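Local coordinates for protein ribonuclease (Nicotiana glutinosa, PDB 1IYB) that probably cleaves RNA as a member of the ribonuclease T2 family and binds guanosine-5'-monophosphate at a guanine site, at residues F8-F13 against Y178-G183; N48-S53 against E190-P195; I125-I130 against N150-A155. One frame throughout, in Å; residues are numbered along the deposited sequence.

Contact 1. Residues F8-F13 against Y178-G183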
loop_
_atom_site.group_PDB
_atom_site.type_symbol
_atom_site.label_atom_id
_atom_site.label_comp_id
_atom_site.label_asym_id
_atom_site.label_seq_id
_atom_site.Cartn_x
_atom_site.Cartn_y
_atom_site.Cartn_z
ATOM N N PHE A 8 14.322 3.374 -4.584
ATOM C CA PHE A 8 13.577 3.165 -5.826
ATOM C C PHE A 8 14.512 3.216 -7.030
ATOM O O PHE A 8 15.637 3.698 -6.928
ATOM C CB PHE A 8 12.470 4.223 -5.970
ATOM C CG PHE A 8 12.972 5.590 -6.346
ATOM C CD1 PHE A 8 12.839 6.055 -7.652
ATOM C CD2 PHE A 8 13.589 6.408 -5.402
ATOM C CE1 PHE A 8 13.316 7.318 -8.014
ATOM C CE2 PHE A 8 14.068 7.667 -5.752
ATOM C CZ PHE A 8 13.931 8.124 -7.063
ATOM N N ASP A 9 14.033 2.726 -8.170
ATOM C CA ASP A 9 14.830 2.693 -9.396
ATOM C C ASP A 9 14.499 3.782 -10.420
ATOM O O ASP A 9 15.400 4.399 -10.984
ATOM C CB ASP A 9 14.688 1.318 -10.055
ATOM C CG ASP A 9 15.339 0.212 -9.242
ATOM O OD1 ASP A 9 14.743 -0.884 -9.136
ATOM O OD2 ASP A 9 16.452 0.444 -8.719
ATOM N N PHE A 10 13.211 4.014 -10.664
ATOM C CA PHE A 10 12.791 5.014 -11.645
ATOM C C PHE A 10 11.437 5.596 -11.245
ATOM O O PHE A 10 10.860 5.181 -10.242
ATOM C CB PHE A 10 12.687 4.360 -13.030
ATOM C CG PHE A 10 11.590 3.336 -13.138
ATOM C CD1 PHE A 10 10.298 3.711 -13.503
ATOM C CD2 PHE A 10 11.840 1.996 -12.854
ATOM C CE1 PHE A 10 9.273 2.766 -13.582
ATOM C CE2 PHE A 10 10.823 1.046 -12.929
ATOM C CZ PHE A 10 9.536 1.429 -13.294
ATOM N N PHE A 11 10.936 6.561 -12.014
ATOM C CA PHE A 11 9.629 7.153 -11.720
ATOM C C PHE A 11 8.634 6.899 -12.839
ATOM O O PHE A 11 9.002 6.815 -14.009
ATOM C CB PHE A 11 9.655 8.687 -11.624
ATOM C CG PHE A 11 10.560 9.260 -10.576
ATOM C CD1 PHE A 11 11.892 9.539 -10.865
ATOM C CD2 PHE A 11 10.047 9.642 -9.338
ATOM C CE1 PHE A 11 12.701 10.201 -9.942
ATOM C CE2 PHE A 11 10.845 10.302 -8.406
ATOM C CZ PHE A 11 12.175 10.585 -8.709
ATOM N N TYR A 12 7.366 6.800 -12.464
ATOM C CA TYR A 12 6.280 6.715 -13.433
ATOM C C TYR A 12 5.664 8.108 -13.324
ATOM O O TYR A 12 5.305 8.533 -12.221
ATOM C CB TYR A 12 5.193 5.716 -13.020
ATOM C CG TYR A 12 5.412 4.272 -13.413
ATOM C CD1 TYR A 12 5.181 3.254 -12.493
ATOM C CD2 TYR A 12 5.813 3.916 -14.701
ATOM C CE1 TYR A 12 5.346 1.918 -12.832
ATOM C CE2 TYR A 12 5.982 2.570 -15.056
ATOM C CZ TYR A 12 5.747 1.581 -14.110
ATOM O OH TYR A 12 5.917 0.250 -14.419
ATOM N N PHE A 13 5.582 8.844 -14.430
ATOM C CA PHE A 13 4.916 10.144 -14.395
ATOM C C PHE A 13 3.537 9.791 -14.939
ATOM O O PHE A 13 3.395 9.438 -16.113
ATOM C CB PHE A 13 5.611 11.172 -15.293
ATOM C CG PHE A 13 4.862 12.471 -15.406
ATOM C CD1 PHE A 13 4.510 13.194 -14.267
ATOM C CD2 PHE A 13 4.484 12.961 -16.650
ATOM C CE1 PHE A 13 3.788 14.388 -14.368
ATOM C CE2 PHE A 13 3.763 14.154 -16.758
ATOM C CZ PHE A 13 3.416 14.866 -15.619
ATOM N N TYR A 178 1.178 6.487 -18.598
ATOM C CA TYR A 178 2.428 6.451 -17.840
ATOM C C TYR A 178 3.654 6.704 -18.717
ATOM O O TYR A 178 3.801 6.103 -19.783
ATOM C CB TYR A 178 2.602 5.072 -17.186
ATOM C CG TYR A 178 1.571 4.673 -16.148
ATOM C CD1 TYR A 178 0.203 4.689 -16.433
ATOM C CD2 TYR A 178 1.973 4.216 -14.893
ATOM C CE1 TYR A 178 -0.734 4.257 -15.491
ATOM C CE2 TYR A 178 1.047 3.781 -13.947
ATOM C CZ TYR A 178 -0.302 3.804 -14.251
ATOM O OH TYR A 178 -1.211 3.365 -13.314
ATOM N N ILE A 179 4.540 7.578 -18.252
ATOM C CA ILE A 179 5.783 7.892 -18.958
ATOM C C ILE A 179 6.890 7.710 -17.923
ATOM O O ILE A 179 6.762 8.187 -16.800
ATOM C CB ILE A 179 5.800 9.353 -19.460
ATOM C CG1 ILE A 179 4.627 9.591 -20.414
ATOM C CG2 ILE A 179 7.128 9.655 -20.145
ATOM C CD1 ILE A 179 4.641 8.705 -21.629
ATOM N N CYS A 180 7.971 7.024 -18.284
ATOM C CA CYS A 180 9.041 6.800 -17.315
ATOM C C CYS A 180 10.158 7.842 -17.289
ATOM O O CYS A 180 10.559 8.380 -18.324
ATOM C CB CYS A 180 9.610 5.384 -17.494
ATOM S SG CYS A 180 8.390 4.148 -16.947
ATOM N N VAL A 181 10.632 8.135 -16.078
ATOM C CA VAL A 181 11.703 9.101 -15.838
ATOM C C VAL A 181 12.801 8.383 -15.055
ATOM O O VAL A 181 12.507 7.577 -14.175
ATOM C CB VAL A 181 11.193 10.299 -15.001
ATOM C CG1 VAL A 181 12.295 11.336 -14.836
ATOM C CG2 VAL A 181 9.973 10.914 -15.664
ATOM N N ASP A 182 14.061 8.671 -15.364
ATOM C CA ASP A 182 15.159 8.003 -14.669
ATOM C C ASP A 182 15.201 8.339 -13.177
ATOM O O ASP A 182 14.673 9.364 -12.742
ATOM C CB ASP A 182 16.498 8.356 -15.320
ATOM C CG ASP A 182 17.104 9.614 -14.753
ATOM O OD1 ASP A 182 16.490 10.690 -14.895
ATOM O OD2 ASP A 182 18.199 9.517 -14.156
ATOM N N GLY A 183 15.833 7.456 -12.405
ATOM C CA GLY A 183 15.940 7.637 -10.966
ATOM C C GLY A 183 16.491 8.964 -10.476
ATOM O O GLY A 183 16.165 9.396 -9.371
HETATM O O HOH W 1 16.534 4.973 -13.723
#
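The sulfur of C180 rests against two aromatic rings at once: SG lies 3.4 Å from CD2 of Y12 and 3.7 Å from CE1 of F10, oblique to both ring planes. This sulfur is half of the disulfide to C191, so the rings pack on a covalent link. Y12 is enclosed from both faces. CE1 of F10 sits above one, and on the opposite face Y178 brings its CD2 edge to CG of Y12 in a T-shaped stack, planes at 85° and centroids 5.3 Å apart. Between the strands, F11 and V181 exchange two backbone hydrogen bonds, and so do F13 and I179; F13 N to I179 O is the shortest at 2.7 Å. F11, V181, F13 and I179 point to the other face of the sheet, where the CB atoms of F11 and V181 meet at 4.0 Å. With CG beside its backbone N (chi1 -60°), F11 turns its ring edge to the carbonyl oxygens of V181 and D182. Beyond them a water takes the N-H of G183 and donates to D9 O, near the classic beta bulge that D9 and F10 form against N48. This antiparallel pairing joins the two central strands of the ribonuclease T2 sheet.

Contact 2. Residues N48-S53 against E190-P195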
loop_
_atom_site.group_PDB
_atom_site.type_symbol
_atom_site.label_atom_id
_atom_site.label_comp_id
_atom_site.label_asym_id
_atom_site.label_seq_id
_atom_site.Cartn_x
_atom_site.Cartn_y
_atom_site.Cartn_z
ATOM N N ASN A 48 9.248 3.893 -8.457
ATOM C CA ASN A 48 8.929 2.488 -8.711
ATOM C C ASN A 48 10.228 1.694 -8.814
ATOM O O ASN A 48 11.299 2.269 -9.008
ATOM C CB ASN A 48 8.160 2.355 -10.037
ATOM C CG ASN A 48 7.171 1.192 -10.038
ATOM O OD1 ASN A 48 6.038 1.329 -9.578
ATOM N ND2 ASN A 48 7.600 0.040 -10.556
ATOM N N ASN A 49 10.121 0.374 -8.693
ATOM C CA ASN A 49 11.272 -0.520 -8.781
ATOM C C ASN A 49 11.246 -1.282 -10.101
ATOM O O ASN A 49 10.186 -1.486 -10.690
ATOM C CB ASN A 49 11.244 -1.511 -7.618
ATOM C CG ASN A 49 11.438 -0.838 -6.283
ATOM O OD1 ASN A 49 10.839 -1.237 -5.274
ATOM N ND2 ASN A 49 12.289 0.178 -6.255
ATOM N N ASN A 50 12.417 -1.710 -10.559
ATOM C CA ASN A 50 12.505 -2.451 -11.810
ATOM C C ASN A 50 11.699 -3.750 -11.797
ATOM O O ASN A 50 11.231 -4.198 -12.842
ATOM C CB ASN A 50 13.967 -2.770 -12.150
ATOM C CG ASN A 50 14.796 -1.527 -12.425
ATOM O OD1 ASN A 50 14.277 -0.503 -12.873
ATOM N ND2 ASN A 50 16.097 -1.616 -12.173
ATOM N N ASP A 51 11.525 -4.355 -10.623
ATOM C CA ASP A 51 10.784 -5.611 -10.547
ATOM C C ASP A 51 9.265 -5.449 -10.495
ATOM O O ASP A 51 8.533 -6.435 -10.373
ATOM C CB ASP A 51 11.271 -6.451 -9.353
ATOM C CG ASP A 51 10.914 -5.839 -8.006
ATOM O OD1 ASP A 51 11.384 -6.369 -6.977
ATOM O OD2 ASP A 51 10.165 -4.841 -7.968
ATOM N N GLY A 52 8.791 -4.209 -10.600
ATOM C CA GLY A 52 7.359 -3.969 -10.574
ATOM C C GLY A 52 6.828 -3.476 -9.242
ATOM O O GLY A 52 5.790 -2.819 -9.192
ATOM N N SER A 53 7.530 -3.796 -8.160
ATOM C CA SER A 53 7.103 -3.354 -6.838
ATOM C C SER A 53 7.411 -1.865 -6.732
ATOM O O SER A 53 8.080 -1.301 -7.598
ATOM C CB SER A 53 7.858 -4.119 -5.743
ATOM O OG SER A 53 9.225 -3.744 -5.709
ATOM N N GLU A 190 13.079 4.605 -21.171
ATOM C CA GLU A 190 12.117 3.588 -21.557
ATOM C C GLU A 190 11.755 2.917 -20.240
ATOM O O GLU A 190 12.604 2.777 -19.360
ATOM C CB GLU A 190 12.749 2.558 -22.494
ATOM C CG GLU A 190 13.129 3.085 -23.868
ATOM C CD GLU A 190 11.932 3.383 -24.753
ATOM O OE1 GLU A 190 12.149 3.629 -25.958
ATOM O OE2 GLU A 190 10.784 3.375 -24.258
ATOM N N CYS A 191 10.500 2.516 -20.098
ATOM C CA CYS A 191 10.058 1.864 -18.874
ATOM C C CYS A 191 10.630 0.455 -18.750
ATOM O O CYS A 191 10.478 -0.361 -19.653
ATOM C CB CYS A 191 8.538 1.775 -18.843
ATOM S SG CYS A 191 7.635 3.347 -18.652
ATOM N N PRO A 192 11.296 0.153 -17.622
ATOM C CA PRO A 192 11.876 -1.177 -17.410
ATOM C C PRO A 192 10.777 -2.233 -17.293
ATOM O O PRO A 192 11.010 -3.420 -17.525
ATOM C CB PRO A 192 12.650 -1.012 -16.100
ATOM C CG PRO A 192 13.008 0.443 -16.091
ATOM C CD PRO A 192 11.731 1.085 -16.567
ATOM N N ILE A 193 9.579 -1.786 -16.929
ATOM C CA ILE A 193 8.432 -2.671 -16.764
ATOM C C ILE A 193 7.145 -1.849 -16.813
ATOM O O ILE A 193 7.144 -0.666 -16.463
ATOM C CB ILE A 193 8.522 -3.442 -15.415
ATOM C CG1 ILE A 193 7.424 -4.504 -15.336
ATOM C CG2 ILE A 193 8.420 -2.466 -14.241
ATOM C CD1 ILE A 193 7.555 -5.422 -14.126
ATOM N N PHE A 194 6.061 -2.478 -17.261
ATOM C CA PHE A 194 4.755 -1.829 -17.373
ATOM C C PHE A 194 3.712 -2.553 -16.525
ATOM O O PHE A 194 3.696 -3.780 -16.466
ATOM C CB PHE A 194 4.269 -1.845 -18.826
ATOM C CG PHE A 194 5.018 -0.919 -19.741
ATOM C CD1 PHE A 194 4.857 0.458 -19.642
ATOM C CD2 PHE A 194 5.858 -1.427 -20.728
ATOM C CE1 PHE A 194 5.519 1.320 -20.514
ATOM C CE2 PHE A 194 6.526 -0.573 -21.606
ATOM C CZ PHE A 194 6.354 0.804 -21.499
ATOM N N PRO A 195 2.825 -1.801 -15.858
ATOM C CA PRO A 195 1.794 -2.448 -15.039
ATOM C C PRO A 195 0.701 -2.999 -15.958
ATOM O O PRO A 195 0.672 -2.684 -17.149
ATOM C CB PRO A 195 1.274 -1.304 -14.167
ATOM C CG PRO A 195 2.423 -0.331 -14.132
ATOM C CD PRO A 195 2.901 -0.364 -15.557
#
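I193 lays its side chain along the turn from N49 to G52, and the closer packing of this contact is gathered there. The methyl CG2 touches the carbonyl oxygen of N50 at 3.6 Å, while CD1, at the end of the longer branch, reaches CA of G52 at 3.8 Å. CG1 stands anti to the backbone N (chi1 -172°) and the chain continues extended, which carries CD1 past N50 to the far end of the turn. The positive phi of G52 (101°) together with its psi by itself calls for glycine, and a CB there would also press on CD1 of I193. With I193 cut back to an alanine, both outer methyls go, and CA of G52 would probably lose its apolar partner, N50 O would keep only CB beside it, and a gap would open between the turn and the facing loop.

The other side is looser and open to solvent. P192 offers the CB and CG edge of its ring to the amide oxygen of N50, with CG of P192 3.6 Å from OD1 of N50, and both residues are exposed. The two loops meet here by van der Waals contact alone, and the turn has hydrogen bonds of its own. G52 N donates to N49 O at 3.1 Å, closing a type I beta turn, and N49 N donates to S53 O. OD2 of D51 accepts the backbone N of S53 at 2.8 Å, on its anti side and 31° out of the carboxylate plane. Outside the two loops, N50 N is bonded to OD1 of D9, whereas I193 O accepts the hydroxyl of Y12. S60 of the second subunit packs on N49, D51 and S53. The contact thus combines a type I beta turn with an Asx turn at D51, leaning on a neighbouring surface loop.

Contact 3. Residues I125-I130 against N150-A155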
loop_
_atom_site.group_PDB
_atom_site.type_symbol
_atom_site.label_atom_id
_atom_site.label_comp_id
_atom_site.label_asym_id
_atom_site.label_seq_id
_atom_site.Cartn_x
_atom_site.Cartn_y
_atom_site.Cartn_z
ATOM N N ILE A 125 5.093 17.125 -21.731
ATOM C CA ILE A 125 4.311 16.052 -22.331
ATOM C C ILE A 125 2.818 16.372 -22.374
ATOM O O ILE A 125 2.055 15.934 -21.509
ATOM C CB ILE A 125 4.532 14.749 -21.539
ATOM C CG1 ILE A 125 6.036 14.495 -21.396
ATOM C CG2 ILE A 125 3.852 13.581 -22.239
ATOM C CD1 ILE A 125 6.385 13.376 -20.454
ATOM N N ASN A 126 2.410 17.142 -23.380
ATOM C CA ASN A 126 1.005 17.514 -23.542
ATOM C C ASN A 126 0.335 16.391 -24.323
ATOM O O ASN A 126 0.360 16.371 -25.556
ATOM C CB ASN A 126 0.887 18.824 -24.318
ATOM C CG ASN A 126 -0.520 19.393 -24.289
ATOM O OD1 ASN A 126 -1.500 18.659 -24.390
ATOM N ND2 ASN A 126 -0.623 20.713 -24.162
ATOM N N LEU A 127 -0.265 15.459 -23.595
ATOM C CA LEU A 127 -0.907 14.303 -24.202
ATOM C C LEU A 127 -2.091 14.617 -25.103
ATOM O O LEU A 127 -2.248 13.999 -26.153
ATOM C CB LEU A 127 -1.330 13.326 -23.110
ATOM C CG LEU A 127 -0.154 12.750 -22.322
ATOM C CD1 LEU A 127 -0.674 12.007 -21.101
ATOM C CD2 LEU A 127 0.663 11.828 -23.217
ATOM N N LEU A 128 -2.928 15.569 -24.705
ATOM C CA LEU A 128 -4.078 15.911 -25.530
ATOM C C LEU A 128 -3.610 16.407 -26.892
ATOM O O LEU A 128 -4.123 15.978 -27.924
ATOM C CB LEU A 128 -4.933 16.988 -24.859
ATOM C CG LEU A 128 -6.170 17.412 -25.662
ATOM C CD1 LEU A 128 -7.147 16.253 -25.747
ATOM C CD2 LEU A 128 -6.827 18.616 -25.003
ATOM N N GLU A 129 -2.628 17.304 -26.900
ATOM C CA GLU A 129 -2.122 17.839 -28.159
ATOM C C GLU A 129 -1.418 16.792 -29.008
ATOM O O GLU A 129 -1.524 16.809 -30.232
ATOM C CB GLU A 129 -1.196 19.027 -27.906
ATOM C CG GLU A 129 -1.955 20.285 -27.496
ATOM C CD GLU A 129 -1.067 21.510 -27.434
ATOM O OE1 GLU A 129 -0.142 21.530 -26.601
ATOM O OE2 GLU A 129 -1.295 22.455 -28.221
ATOM N N ILE A 130 -0.695 15.884 -28.364
ATOM C CA ILE A 130 -0.003 14.826 -29.085
ATOM C C ILE A 130 -1.033 13.927 -29.759
ATOM O O ILE A 130 -0.921 13.613 -30.944
ATOM C CB ILE A 130 0.856 13.959 -28.133
ATOM C CG1 ILE A 130 2.061 14.758 -27.636
ATOM C CG2 ILE A 130 1.299 12.683 -28.844
ATOM C CD1 ILE A 130 2.800 14.086 -26.497
ATOM N N ASN A 150 1.750 4.484 -30.177
ATOM C CA ASN A 150 2.669 4.942 -31.210
ATOM C C ASN A 150 2.621 6.433 -31.508
ATOM O O ASN A 150 3.635 7.021 -31.879
ATOM C CB ASN A 150 2.468 4.116 -32.483
ATOM C CG ASN A 150 2.811 2.648 -32.275
ATOM O OD1 ASN A 150 3.654 2.313 -31.439
ATOM N ND2 ASN A 150 2.173 1.769 -33.039
ATOM N N ALA A 151 1.457 7.051 -31.338
ATOM C CA ALA A 151 1.343 8.484 -31.566
ATOM C C ALA A 151 2.215 9.180 -30.521
ATOM O O ALA A 151 2.925 10.137 -30.817
ATOM C CB ALA A 151 -0.108 8.927 -31.420
ATOM N N ILE A 152 2.161 8.676 -29.292
ATOM C CA ILE A 152 2.949 9.248 -28.208
ATOM C C ILE A 152 4.439 8.957 -28.387
ATOM O O ILE A 152 5.275 9.837 -28.192
ATOM C CB ILE A 152 2.454 8.713 -26.848
ATOM C CG1 ILE A 152 1.027 9.219 -26.603
ATOM C CG2 ILE A 152 3.393 9.158 -25.731
ATOM C CD1 ILE A 152 0.313 8.514 -25.473
ATOM N N ARG A 153 4.767 7.730 -28.776
ATOM C CA ARG A 153 6.164 7.365 -28.977
ATOM C C ARG A 153 6.811 8.227 -30.059
ATOM O O ARG A 153 7.940 8.687 -29.904
ATOM C CB ARG A 153 6.283 5.889 -29.356
ATOM C CG ARG A 153 7.724 5.427 -29.493
ATOM C CD ARG A 153 7.804 3.955 -29.848
ATOM N NE ARG A 153 7.187 3.666 -31.139
ATOM C CZ ARG A 153 7.142 2.457 -31.688
ATOM N NH1 ARG A 153 7.680 1.419 -31.057
ATOM N NH2 ARG A 153 6.558 2.284 -32.867
ATOM N N SER A 154 6.096 8.448 -31.158
ATOM C CA SER A 154 6.632 9.260 -32.244
ATOM C C SER A 154 6.867 10.700 -31.799
ATOM O O SER A 154 7.786 11.366 -32.279
ATOM C CB SER A 154 5.674 9.253 -33.440
ATOM O OG SER A 154 5.547 7.953 -33.981
ATOM N N ALA A 155 6.037 11.174 -30.877
ATOM C CA ALA A 155 6.140 12.541 -30.389
ATOM C C ALA A 155 7.230 12.789 -29.354
ATOM O O ALA A 155 8.031 13.711 -29.508
ATOM C CB ALA A 155 4.790 12.992 -29.832
#
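I130 projects from its helix toward the segment 150-155 and carries most of this contact, which is purely apolar between side chains. From CB the chain divides. The shorter branch, CG2, stands anti to the backbone N and is directed at the facing helix, where it touches three places: the carbonyl oxygen of A151 at 3.6 Å, CA of I152 at 3.9 Å and the methyl CB of A155, also at 3.6 Å. The same methyl of I130 is 4.1 Å from CG1 of I152. A151 and A155 lie one helical turn apart, and CG2 of I130 lies between the carbonyl oxygen of the first and the CB of the second, near CA of I152. The other branch of I130 starts at CG1, which lies beside the backbone N (chi1 -70°), and this CG1 of I130 meets CB of A155 at 3.9 Å. At its tip, CD1 of I130 extends on past CB of A155 at 4.0 Å, so A155 is touched by both branches of the isoleucine.

A second, lighter contact lies deeper in the protein. CD2 of L127 approaches CD1 of I152 at 4.0 Å, methyl against methyl. L127 begins the helix whose N-cap is N126; OD1 of N126 accepts the backbone N of E129 at 3.1 Å, with the donor above the plane of the carbonyl, not in it. The bond caps the first turn, which carries L127 and I130.

Both helices, 127-133 and 145-156, pack against strand 172-182 of the four-stranded antiparallel sheet: L127 and I152 both meet I177 of this strand, and I125, just after helix 111-124, packs on I179 of the same strand. L127 also touches F40, and A151 reaches A134 in the loop that follows helix 127-133.

In the fold
Strand 172-182 or the loop after it enters contacts 1 and 2, and contact 3 packs against the strand. Contact 1 pairs it with strand 10-16 in the middle of the four-stranded sheet. Contact 2, its centre 8 Å away, joins the loops following strands 41-48 and 172-182; the C180-C191 disulfide and a probable hydrogen bond from Y12 to the I193 carbonyl connect the two. Contact 3 lies 18 Å from contact 1 between centres, meeting it where I125 packs on I179 and F13, and 21 Å from contact 2, without touching it. Along the chain contacts 1 and 2 alternate their segments, and contact 3 is nested inside both loops. Contacts 1 and 2 thereby join segments well over 100 residues apart.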